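Long-range contacts in galactan 1,3-beta-galactosidase (Phanerochaete chrysosporium, PDB 7BYS), which probably removes galactose from the ends of beta-1,3-galactan chains, as an exo-acting family 43 glycoside hydrolase that also carries a calcium-binding carbohydrate-binding module: residues F34-S39 against V80-V85; A356-N361 against V392-V397; V371-G376 against L399-G404. All coordinates share one frame; numbering follows the deposited sequence.

Contact 1 (F34-S39 against V80-V85)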
loop_
_atom_site.group_PDB
_atom_site.type_symbol
_atom_site.label_atom_id
_atom_site.label_comp_id
_atom_site.label_asym_id
_atom_site.label_seq_id
_atom_site.Cartn_x
_atom_site.Cartn_y
_atom_site.Cartn_z
ATOM N N PHE A 34 6.366 11.257 0.469
ATOM C CA PHE A 34 7.136 11.110 1.691
ATOM C C PHE A 34 6.837 9.755 2.303
ATOM O O PHE A 34 5.708 9.274 2.239
ATOM C CB PHE A 34 6.735 12.175 2.714
ATOM C CG PHE A 34 6.916 13.575 2.230
ATOM C CD1 PHE A 34 5.899 14.232 1.561
ATOM C CD2 PHE A 34 8.106 14.238 2.449
ATOM C CE1 PHE A 34 6.068 15.535 1.104
ATOM C CE2 PHE A 34 8.279 15.540 1.988
ATOM C CZ PHE A 34 7.267 16.183 1.316
ATOM N N GLY A 35 7.838 9.148 2.923
ATOM C CA GLY A 35 7.556 7.878 3.560
ATOM C C GLY A 35 8.687 7.455 4.460
ATOM O O GLY A 35 9.701 8.144 4.596
ATOM N N GLU A 36 8.489 6.298 5.085
ATOM C CA GLU A 36 9.502 5.703 5.953
ATOM C C GLU A 36 10.555 4.988 5.111
ATOM O O GLU A 36 10.228 4.123 4.294
ATOM C CB GLU A 36 8.840 4.689 6.886
ATOM C CG GLU A 36 7.651 5.239 7.648
ATOM C CD GLU A 36 6.640 4.163 7.997
ATOM O OE1 GLU A 36 6.952 2.962 7.844
ATOM O OE2 GLU A 36 5.513 4.500 8.394
ATOM N N ASP A 37 11.830 5.322 5.338
ATOM C CA ASP A 37 12.930 4.590 4.709
ATOM C C ASP A 37 13.214 3.366 5.566
ATOM O O ASP A 37 13.655 3.486 6.708
ATOM C CB ASP A 37 14.157 5.494 4.613
ATOM C CG ASP A 37 15.331 4.837 3.905
ATOM O OD1 ASP A 37 15.347 3.600 3.747
ATOM O OD2 ASP A 37 16.261 5.567 3.503
ATOM N N LYS A 38 12.949 2.181 5.031
ATOM C CA LYS A 38 13.177 0.950 5.776
ATOM C C LYS A 38 14.251 0.095 5.112
ATOM O O LYS A 38 14.233 -1.125 5.228
ATOM C CB LYS A 38 11.873 0.176 5.955
ATOM C CG LYS A 38 10.846 0.943 6.784
ATOM C CD LYS A 38 9.539 0.171 6.964
ATOM C CE LYS A 38 9.100 0.143 8.434
ATOM N NZ LYS A 38 9.032 1.499 9.076
ATOM N N SER A 39 15.218 0.731 4.441
ATOM C CA SER A 39 16.148 -0.011 3.593
ATOM C C SER A 39 17.052 -0.956 4.370
ATOM O O SER A 39 17.649 -1.850 3.761
ATOM C CB SER A 39 16.995 0.943 2.760
ATOM O OG SER A 39 17.693 1.822 3.609
ATOM N N VAL A 80 9.402 6.542 13.825
ATOM C CA VAL A 80 8.830 7.649 13.061
ATOM C C VAL A 80 8.033 7.008 11.939
ATOM O O VAL A 80 8.618 6.369 11.055
ATOM C CB VAL A 80 9.909 8.578 12.487
ATOM C CG1 VAL A 80 9.287 9.550 11.484
ATOM C CG2 VAL A 80 10.611 9.343 13.602
ATOM N N GLU A 81 6.701 7.153 11.978
ATOM C CA GLU A 81 5.843 6.420 11.059
ATOM C C GLU A 81 4.822 7.335 10.407
ATOM O O GLU A 81 4.406 8.346 10.982
ATOM C CB GLU A 81 5.115 5.257 11.754
ATOM C CG GLU A 81 6.053 4.065 12.025
ATOM C CD GLU A 81 5.417 2.951 12.832
ATOM O OE1 GLU A 81 4.251 3.080 13.245
ATOM O OE2 GLU A 81 6.098 1.930 13.066
ATOM N N ARG A 82 4.410 6.940 9.207
ATOM C CA ARG A 82 3.295 7.545 8.492
ATOM C C ARG A 82 3.398 9.074 8.367
ATOM O O ARG A 82 2.488 9.795 8.751
ATOM C CB ARG A 82 1.961 7.127 9.098
ATOM C CG ARG A 82 1.730 5.615 8.988
ATOM C CD ARG A 82 0.430 5.159 9.649
ATOM N NE ARG A 82 0.295 3.700 9.565
ATOM C CZ ARG A 82 -0.103 3.034 8.484
ATOM N NH1 ARG A 82 -0.466 3.669 7.377
ATOM N NH2 ARG A 82 -0.170 1.709 8.529
ATOM N N PRO A 83 4.509 9.581 7.821
ATOM C CA PRO A 83 4.631 11.030 7.646
ATOM C C PRO A 83 3.561 11.562 6.699
ATOM O O PRO A 83 3.110 10.877 5.782
ATOM C CB PRO A 83 6.024 11.189 7.031
ATOM C CG PRO A 83 6.215 9.902 6.248
ATOM C CD PRO A 83 5.583 8.847 7.122
ATOM N N LYS A 84 3.158 12.807 6.938
ATOM C CA LYS A 84 2.162 13.503 6.129
ATOM C C LYS A 84 2.619 14.954 6.075
ATOM O O LYS A 84 3.144 15.464 7.065
ATOM C CB LYS A 84 0.765 13.434 6.801
ATOM C CG LYS A 84 0.253 12.012 7.093
ATOM C CD LYS A 84 -0.183 11.277 5.835
ATOM C CE LYS A 84 -0.357 9.787 6.131
ATOM N NZ LYS A 84 0.917 8.996 5.918
ATOM N N VAL A 85 2.477 15.608 4.922
ATOM C CA VAL A 85 2.930 16.988 4.758
ATOM C C VAL A 85 1.839 17.801 4.077
ATOM O O VAL A 85 1.285 17.380 3.053
ATOM C CB VAL A 85 4.237 17.084 3.946
ATOM C CG1 VAL A 85 4.677 18.547 3.828
ATOM C CG2 VAL A 85 5.349 16.262 4.586
HETATM O O HOH W 1 8.395 1.331 11.785
#

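Contact 2 (A356-N361 against V392-V397)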
loop_
_atom_site.group_PDB
_atom_site.type_symbol
_atom_site.label_atom_id
_atom_site.label_comp_id
_atom_site.label_asym_id
_atom_site.label_seq_id
_atom_site.Cartn_x
_atom_site.Cartn_y
_atom_site.Cartn_z
ATOM N N ALA A 356 0.702 -11.832 -13.943
ATOM C CA ALA A 356 0.164 -11.960 -12.598
ATOM C C ALA A 356 -0.051 -13.433 -12.277
ATOM O O ALA A 356 -0.723 -14.148 -13.025
ATOM C CB ALA A 356 -1.157 -11.204 -12.471
ATOM N N LEU A 357 0.508 -13.876 -11.162
ATOM C CA LEU A 357 0.359 -15.251 -10.696
ATOM C C LEU A 357 -0.707 -15.271 -9.606
ATOM O O LEU A 357 -0.525 -14.660 -8.547
ATOM C CB LEU A 357 1.686 -15.792 -10.162
ATOM C CG LEU A 357 2.951 -15.556 -10.988
ATOM C CD1 LEU A 357 4.158 -16.194 -10.299
ATOM C CD2 LEU A 357 2.785 -16.074 -12.400
ATOM N N TYR A 358 -1.825 -15.946 -9.880
ATOM C CA TYR A 358 -2.917 -16.085 -8.919
ATOM C C TYR A 358 -2.734 -17.397 -8.168
ATOM O O TYR A 358 -2.690 -18.472 -8.778
ATOM C CB TYR A 358 -4.266 -16.053 -9.630
ATOM C CG TYR A 358 -4.676 -14.671 -10.065
ATOM C CD1 TYR A 358 -4.023 -14.017 -11.110
ATOM C CD2 TYR A 358 -5.721 -14.018 -9.427
ATOM C CE1 TYR A 358 -4.396 -12.725 -11.486
ATOM C CE2 TYR A 358 -6.101 -12.741 -9.801
ATOM C CZ TYR A 358 -5.429 -12.108 -10.819
ATOM O OH TYR A 358 -5.830 -10.836 -11.169
ATOM N N PHE A 359 -2.617 -17.318 -6.849
ATOM C CA PHE A 359 -2.266 -18.482 -6.048
ATOM C C PHE A 359 -3.003 -18.408 -4.715
ATOM O O PHE A 359 -3.482 -17.347 -4.303
ATOM C CB PHE A 359 -0.750 -18.513 -5.787
ATOM C CG PHE A 359 -0.293 -17.375 -4.923
ATOM C CD1 PHE A 359 -0.281 -17.502 -3.542
ATOM C CD2 PHE A 359 0.037 -16.149 -5.491
ATOM C CE1 PHE A 359 0.090 -16.442 -2.743
ATOM C CE2 PHE A 359 0.415 -15.083 -4.698
ATOM C CZ PHE A 359 0.437 -15.230 -3.321
ATOM N N ALA A 360 -3.074 -19.542 -4.028
ATOM C CA ALA A 360 -3.544 -19.599 -2.651
ATOM C C ALA A 360 -2.426 -20.160 -1.791
ATOM O O ALA A 360 -1.771 -21.134 -2.171
ATOM C CB ALA A 360 -4.791 -20.486 -2.534
ATOM N N ASN A 361 -2.192 -19.543 -0.641
ATOM C CA ASN A 361 -1.160 -20.005 0.289
ATOM C C ASN A 361 -1.774 -19.948 1.682
ATOM O O ASN A 361 -1.836 -18.877 2.293
ATOM C CB ASN A 361 0.085 -19.134 0.191
ATOM C CG ASN A 361 1.116 -19.449 1.261
ATOM O OD1 ASN A 361 1.028 -20.461 1.964
ATOM N ND2 ASN A 361 2.106 -18.582 1.390
ATOM N N VAL A 392 -7.480 -16.655 -2.878
ATOM C CA VAL A 392 -6.514 -16.404 -3.946
ATOM C C VAL A 392 -6.176 -14.917 -3.966
ATOM O O VAL A 392 -7.073 -14.062 -3.892
ATOM C CB VAL A 392 -7.064 -16.879 -5.301
ATOM C CG1 VAL A 392 -6.179 -16.389 -6.466
ATOM C CG2 VAL A 392 -7.177 -18.400 -5.287
ATOM N N ILE A 393 -4.881 -14.606 -4.025
ATOM C CA ILE A 393 -4.398 -13.278 -4.372
ATOM C C ILE A 393 -3.398 -13.426 -5.508
ATOM O O ILE A 393 -3.067 -14.536 -5.912
ATOM C CB ILE A 393 -3.795 -12.523 -3.170
ATOM C CG1 ILE A 393 -2.563 -13.255 -2.632
ATOM C CG2 ILE A 393 -4.855 -12.286 -2.069
ATOM C CD1 ILE A 393 -1.761 -12.470 -1.587
ATOM N N SER A 394 -2.906 -12.305 -6.027
ATOM C CA SER A 394 -1.953 -12.362 -7.128
ATOM C C SER A 394 -0.698 -11.565 -6.816
ATOM O O SER A 394 -0.744 -10.555 -6.108
ATOM C CB SER A 394 -2.577 -11.888 -8.449
ATOM O OG SER A 394 -2.823 -10.487 -8.402
ATOM N N VAL A 395 0.421 -12.027 -7.372
ATOM C CA VAL A 395 1.676 -11.280 -7.337
ATOM C C VAL A 395 2.258 -11.220 -8.742
ATOM O O VAL A 395 2.066 -12.158 -9.531
ATOM C CB VAL A 395 2.696 -11.884 -6.355
ATOM C CG1 VAL A 395 2.219 -11.754 -4.916
ATOM C CG2 VAL A 395 3.005 -13.341 -6.709
ATOM N N PRO A 396 2.995 -10.171 -9.080
ATOM C CA PRO A 396 3.454 -9.995 -10.463
ATOM C C PRO A 396 4.900 -10.401 -10.670
ATOM O O PRO A 396 5.738 -10.320 -9.757
ATOM C CB PRO A 396 3.314 -8.486 -10.664
ATOM C CG PRO A 396 3.685 -7.932 -9.313
ATOM C CD PRO A 396 3.107 -8.917 -8.306
ATOM N N VAL A 397 5.196 -10.821 -11.897
ATOM C CA VAL A 397 6.562 -11.082 -12.340
ATOM C C VAL A 397 6.689 -10.624 -13.788
ATOM O O VAL A 397 5.777 -10.825 -14.596
ATOM C CB VAL A 397 6.970 -12.560 -12.130
ATOM C CG1 VAL A 397 6.114 -13.502 -12.971
ATOM C CG2 VAL A 397 8.456 -12.755 -12.432
#

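Contact 3 (V371-G376 against L399-G404)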
loop_
_atom_site.group_PDB
_atom_site.type_symbol
_atom_site.label_atom_id
_atom_site.label_comp_id
_atom_site.label_asym_id
_atom_site.label_seq_id
_atom_site.Cartn_x
_atom_site.Cartn_y
_atom_site.Cartn_z
ATOM N N VAL A 371 9.990 -19.824 -11.591
ATOM C CA VAL A 371 9.346 -19.524 -12.866
ATOM C C VAL A 371 10.421 -19.539 -13.949
ATOM O O VAL A 371 11.412 -18.801 -13.860
ATOM C CB VAL A 371 8.617 -18.166 -12.846
ATOM C CG1 VAL A 371 7.911 -17.919 -14.166
ATOM C CG2 VAL A 371 7.617 -18.095 -11.689
ATOM N N SER A 372 10.223 -20.370 -14.969
ATOM C CA SER A 372 11.166 -20.513 -16.070
ATOM C C SER A 372 10.408 -20.349 -17.376
ATOM O O SER A 372 9.374 -20.994 -17.585
ATOM C CB SER A 372 11.798 -21.903 -16.008
ATOM O OG SER A 372 12.393 -22.256 -17.245
ATOM N N VAL A 373 10.913 -19.494 -18.256
ATOM C CA VAL A 373 10.268 -19.225 -19.537
ATOM C C VAL A 373 11.055 -19.931 -20.630
ATOM O O VAL A 373 12.260 -19.701 -20.775
ATOM C CB VAL A 373 10.192 -17.716 -19.825
ATOM C CG1 VAL A 373 9.495 -17.470 -21.160
ATOM C CG2 VAL A 373 9.464 -16.995 -18.693
ATOM N N ASN A 374 10.370 -20.769 -21.403
ATOM C CA ASN A 374 10.978 -21.471 -22.534
ATOM C C ASN A 374 12.270 -22.180 -22.130
ATOM O O ASN A 374 13.259 -22.194 -22.869
ATOM C CB ASN A 374 11.196 -20.520 -23.711
ATOM C CG ASN A 374 9.904 -19.905 -24.197
ATOM O OD1 ASN A 374 8.889 -20.586 -24.316
ATOM N ND2 ASN A 374 9.929 -18.602 -24.466
ATOM N N GLY A 375 12.275 -22.746 -20.928
ATOM C CA GLY A 375 13.433 -23.449 -20.423
ATOM C C GLY A 375 14.574 -22.579 -19.958
ATOM O O GLY A 375 15.665 -23.107 -19.707
ATOM N N GLY A 376 14.368 -21.264 -19.827
ATOM C CA GLY A 376 15.425 -20.389 -19.397
ATOM C C GLY A 376 15.702 -20.506 -17.905
ATOM O O GLY A 376 15.010 -21.221 -17.171
ATOM N N LEU A 399 8.281 -11.000 -17.308
ATOM C CA LEU A 399 8.882 -12.090 -18.068
ATOM C C LEU A 399 9.175 -11.656 -19.498
ATOM O O LEU A 399 8.358 -10.986 -20.135
ATOM C CB LEU A 399 7.953 -13.309 -18.098
ATOM C CG LEU A 399 7.602 -13.912 -16.733
ATOM C CD1 LEU A 399 6.687 -15.105 -16.885
ATOM C CD2 LEU A 399 8.860 -14.295 -15.964
ATOM N N ASN A 400 10.333 -12.079 -20.009
ATOM C CA ASN A 400 10.696 -11.861 -21.407
ATOM C C ASN A 400 10.160 -13.017 -22.241
ATOM O O ASN A 400 10.586 -14.163 -22.067
ATOM C CB ASN A 400 12.212 -11.763 -21.556
ATOM C CG ASN A 400 12.755 -10.417 -21.117
ATOM O OD1 ASN A 400 12.097 -9.388 -21.280
ATOM N ND2 ASN A 400 13.950 -10.419 -20.541
ATOM N N LEU A 401 9.233 -12.716 -23.143
ATOM C CA LEU A 401 8.586 -13.702 -23.992
ATOM C C LEU A 401 9.012 -13.498 -25.441
ATOM O O LEU A 401 9.538 -12.446 -25.817
ATOM C CB LEU A 401 7.061 -13.599 -23.888
ATOM C CG LEU A 401 6.450 -13.662 -22.483
ATOM C CD1 LEU A 401 4.955 -13.430 -22.538
ATOM C CD2 LEU A 401 6.765 -15.022 -21.878
ATOM N N ASN A 402 8.784 -14.523 -26.251
ATOM C CA ASN A 402 9.077 -14.461 -27.676
ATOM C C ASN A 402 7.790 -14.256 -28.461
ATOM O O ASN A 402 6.695 -14.584 -28.002
ATOM C CB ASN A 402 9.757 -15.748 -28.153
ATOM C CG ASN A 402 11.098 -15.973 -27.500
ATOM O OD1 ASN A 402 11.822 -15.024 -27.196
ATOM N ND2 ASN A 402 11.440 -17.238 -27.277
ATOM N N SER A 403 7.931 -13.704 -29.666
ATOM C CA SER A 403 6.784 -13.632 -30.558
ATOM C C SER A 403 6.313 -15.040 -30.899
ATOM O O SER A 403 7.119 -15.934 -31.176
ATOM C CB SER A 403 7.147 -12.875 -31.834
ATOM O OG SER A 403 5.974 -12.491 -32.532
ATOM N N GLY A 404 5.002 -15.241 -30.862
ATOM C CA GLY A 404 4.453 -16.562 -31.070
ATOM C C GLY A 404 4.106 -17.248 -29.765
ATOM O O GLY A 404 3.630 -16.604 -28.824
HETATM O O HOH W 2 11.732 -16.729 -23.855
#

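Contact 1 (F34-S39 against V80-V85)
Two successive blades of the family 43 beta-propeller meet beside the galactose-binding site, where Glu36 reaches over to the backbone of Arg82. The strands run antiparallel (176°) but their axes stay 6.0 Å apart, so side chains do most of the joining. With CG anti to its carbonyl carbon (chi1 -52°), Glu36 extends across the seam, and OE2 takes the Arg82 N-H on its anti lone pair (2.8 Å from N, 161° at the hydrogen). Glu36 OE1 forms a salt bridge with Lys38 NZ at 2.8 Å, the amine coming from above the carboxylate plane. A water links Lys38 NZ to Glu81 OE2, which also bonds Tyr105. Glu36 holds the backbone at Arg82 directly and is tied to Glu81 through Lys38 and the water, consistent with a second-shell role behind these galactose-binding residues. Further along, Pro83 CG sits 3.6 Å from Gly35 CA, and Val85 CG2 lies over the centre of one face of the Phe34 ring, a CH-pi contact 3.6 Å from the centroid. Strand 48-53 packs Val48 against Phe34 and Pro83, strand 93-101 covers Val85 with Tyr94 and Met96, and the Arg82 side chain leaves the seam to bond the carbonyl of Asn243.

Contact 2 (A356-N361 against V392-V397)
The Tyr358 ring carries Ser394 CB squarely over one face, a CH-pi contact 3.5 Å from the centroid and 6° off the normal, while Val392 CG1 meets its edge and Lys423 makes a cation-pi contact with it. The Phe359 ring has Asn361 CB at its edge, in plane. One side of this ring and its tip carbon touch the other strand: CZ lies 3.7 Å from Ile393 CG1, the two side chains running side by side, and CE2 is 3.7 Å from Val395 CG2, the side chains crossing at about a right angle. What brings the ring there is chi1 of 66°, which sets CG between the backbone N and carbonyl carbon. These rings belong to opposite faces of one antiparallel pair in the beta-sandwich of the carbohydrate-binding module, with Leu357-Val395 and Phe359-Ile393 as hydrogen-bonded pairs. Leu357 N gives Val395 O a nearly straight bond (2.8 Å, 176°), and Phe359 N reaches Ile393 O at 3.0 Å. On the sheet face that holds Tyr358 and Ser394, Tyr358 OH and Ser394 OG bond the two carboxylate oxygens of Asp288. On the opposite sheet face, Val381 of strand 379-383 closes over Leu357 and Val395.

Contact 3 (V371-G376 against L399-G404)
Val373 and Leu399 cross obliquely, the valine offering CG2 to both ends of the leucine fork: CD1 is 3.8 Å away and CD2 3.9 Å. Val371 comes to the same fork at about a right angle, its CG1 4.1 Å from Leu399 CD1. A chi1 of -179° turns the second methyl of Val373, CG1, away from the backbone N, and there it touches both Asn400 O, at 3.6 Å, and Leu401 CD2, at 3.7 Å, the Leu401 side chain standing about square to it. With an alanine at Leu399 the two CD methyls are gone, which would probably leave Val371 CG1 without its partner and Val373 CG2 with little more than CB, opening a gap between the sheets. Beyond the valines the contact turns polar. The amides of Asn374 and Asn402 lie nearly in parallel planes, 14° apart, with their ND2 atoms 3.5 Å from each other; both donors, they form no bond. Asn374 ND2 gives instead to Asn406 OD1 and to a water at 2.7 Å, which returns a weak bond to Asn400 O, while Asn374 OD1 accepts from Ser407 N. The strands belong to the two facing sheets of the sandwich, their axes 8.2 Å apart and 27° from parallel. Strand 405-410 flanks 367-373 and brings Ile408 against both Val371 and Leu399, while strand 352-360 lies beside 392-402 and packs Val355 on Leu399.

How the contacts relate
Contact 1 belongs to the propeller, contacts 2 and 3 to the binding module, and nearest atoms of contacts 1 and 2 are about 17 Å apart. Contacts 1 and 2 are buried; contact 3 runs from core to an exposed polar end. Strand 392-402 serves both module contacts, bonding within its own sheet in 392-397, while side chains of 399-402 reach toward the other sheet. The two meet where Leu357 CD1 packs 4.2 Å from Val371 CG2. Chemistry follows place: backbone bonds join the strands of contact 2, with rings and methyls packed on both faces, methyl packing dominates contact 3 between sheets, and contact 1 combines one carboxylate bond beside the sugar site with apolar packing.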